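PDB 2QG7: ethanolamine kinase Pv091845 from Plasmodium vivax, which probably phosphorylates ethanolamine, the first step in making phosphatidylethanolamine from ethanolamine. Local coordinates for residues K265-F269 against D270-D274. Residues are numbered along the deposited sequence; the frame is centred on the assembly and turned at random.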
# COMPACT_ATOMS: atom_id res chain seq x y z
N LYS D 265 -15.24 -6.60 7.86
CA LYS D 265 -16.34 -7.32 7.24
C LYS D 265 -15.98 -7.80 5.86
O LYS D 265 -16.47 -8.80 5.41
CB LYS D 265 -17.57 -6.44 7.24
CG LYS D 265 -18.02 -6.12 8.68
CD LYS D 265 -19.34 -5.37 8.76
CE LYS D 265 -19.81 -5.21 10.22
NZ LYS D 265 -21.17 -4.51 10.23
N LEU D 266 -15.09 -7.09 5.21
CA LEU D 266 -14.58 -7.50 3.91
C LEU D 266 -13.65 -8.76 3.98
O LEU D 266 -13.42 -9.43 2.97
CB LEU D 266 -13.86 -6.30 3.28
CG LEU D 266 -13.40 -6.41 1.82
CD1 LEU D 266 -14.59 -6.56 0.81
CD2 LEU D 266 -12.55 -5.17 1.50
N ILE D 267 -13.14 -9.07 5.18
CA ILE D 267 -12.27 -10.21 5.39
C ILE D 267 -13.10 -11.42 5.78
O ILE D 267 -13.91 -11.33 6.71
CB ILE D 267 -11.18 -9.95 6.50
CG1 ILE D 267 -10.32 -8.72 6.16
CG2 ILE D 267 -10.26 -11.17 6.63
CD1 ILE D 267 -9.72 -8.06 7.37
N ASP D 268 -12.89 -12.55 5.10
CA ASP D 268 -13.56 -13.80 5.49
C ASP D 268 -12.85 -14.42 6.68
O ASP D 268 -11.75 -14.97 6.55
CB ASP D 268 -13.63 -14.79 4.32
CG ASP D 268 -14.65 -15.91 4.54
OD1 ASP D 268 -15.18 -16.06 5.65
OD2 ASP D 268 -14.94 -16.66 3.58
N PHE D 269 -13.44 -14.27 7.86
CA PHE D 269 -12.81 -14.70 9.10
C PHE D 269 -12.77 -16.23 9.27
O PHE D 269 -11.89 -16.72 9.98
CB PHE D 269 -13.43 -14.03 10.32
CG PHE D 269 -12.68 -12.79 10.78
CD1 PHE D 269 -12.54 -11.66 9.95
CD2 PHE D 269 -12.12 -12.75 12.05
CE1 PHE D 269 -11.87 -10.53 10.37
CE2 PHE D 269 -11.43 -11.63 12.49
CZ PHE D 269 -11.30 -10.50 11.66
N ASP D 270 -13.66 -16.96 8.61
CA ASP D 270 -13.64 -18.41 8.62
C ASP D 270 -12.42 -18.93 7.88
O ASP D 270 -11.81 -19.92 8.30
CB ASP D 270 -14.92 -19.00 8.00
CG ASP D 270 -16.17 -18.64 8.80
OD1 ASP D 270 -16.24 -18.96 10.01
OD2 ASP D 270 -17.11 -18.03 8.23
N VAL D 271 -12.10 -18.29 6.76
CA VAL D 271 -10.90 -18.60 5.97
C VAL D 271 -9.63 -18.12 6.69
O VAL D 271 -8.54 -18.73 6.56
CB VAL D 271 -10.99 -18.00 4.53
CG1 VAL D 271 -9.72 -18.21 3.74
CG2 VAL D 271 -12.19 -18.60 3.78
N LEU D 272 -9.76 -17.03 7.44
CA LEU D 272 -8.67 -16.54 8.23
C LEU D 272 -8.38 -17.54 9.37
O LEU D 272 -7.21 -17.88 9.60
CB LEU D 272 -8.97 -15.12 8.75
CG LEU D 272 -7.92 -14.41 9.62
CD1 LEU D 272 -6.57 -14.21 8.90
CD2 LEU D 272 -8.46 -13.10 10.13
N ARG D 273 -9.45 -17.99 10.06
CA ARG D 273 -9.36 -19.03 11.09
C ARG D 273 -8.68 -20.27 10.58
O ARG D 273 -7.83 -20.81 11.26
CB ARG D 273 -10.74 -19.41 11.61
CG ARG D 273 -10.74 -20.21 12.92
CD ARG D 273 -12.17 -20.55 13.40
NE ARG D 273 -12.99 -19.39 13.76
CZ ARG D 273 -13.95 -18.88 12.97
NH1 ARG D 273 -14.67 -17.83 13.35
NH2 ARG D 273 -14.20 -19.44 11.78
N ASP D 274 -9.02 -20.70 9.38
CA ASP D 274 -8.39 -21.84 8.74
C ASP D 274 -6.93 -21.62 8.40
O ASP D 274 -6.12 -22.55 8.45
CB ASP D 274 -9.12 -22.17 7.43
CG ASP D 274 -10.48 -22.83 7.64
OD1 ASP D 274 -10.86 -23.06 8.82
OD2 ASP D 274 -11.18 -23.11 6.64
O HOH W 1 -16.67 -15.22 7.94
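Asp268 O accepts from Leu272 N at 3.0 Å where the chain, extended at Ile267 and Asp268, enters helix 269-284. Asp268 is the N-cap. One residue on, Arg273 N donates to Phe269 O at 2.8 Å, the next bond of the first helical turn. The Asp268 carboxylate reaches toward this first turn, with CG anti to the backbone N (chi1 -163°). This brings Asp268 OD1 to Asp270 N at 3.4 Å, a weak capping bond, while Asp268 OD2 lies against the Val271 methyl CG2. Asp268 OD1 and Asp270 OD2 are 3.8 Å apart, and the two carboxylate planes are nearly perpendicular, at 80°. Water 1 donates to both oxygens and probably eases their repulsion. Asp270 OD1 is engaged separately: Arg273 NH2 meets it at 2.7 Å from the anti side, in a salt bridge along the helix. Phe269 and Leu272 run side by side. Leu272 CD2 sits over the ring centre of Phe269 in a CH-pi contact, 4.0 Å from the centroid. Ile267 CG2 touches the same methyl more loosely. Phe269 also packs on helix 236-251, where its ring meets that of Phe244. Ile267 and Leu272 pack on helix 413-430 and also on Leu266 of the second subunit, which places this helix start at the dimer interface.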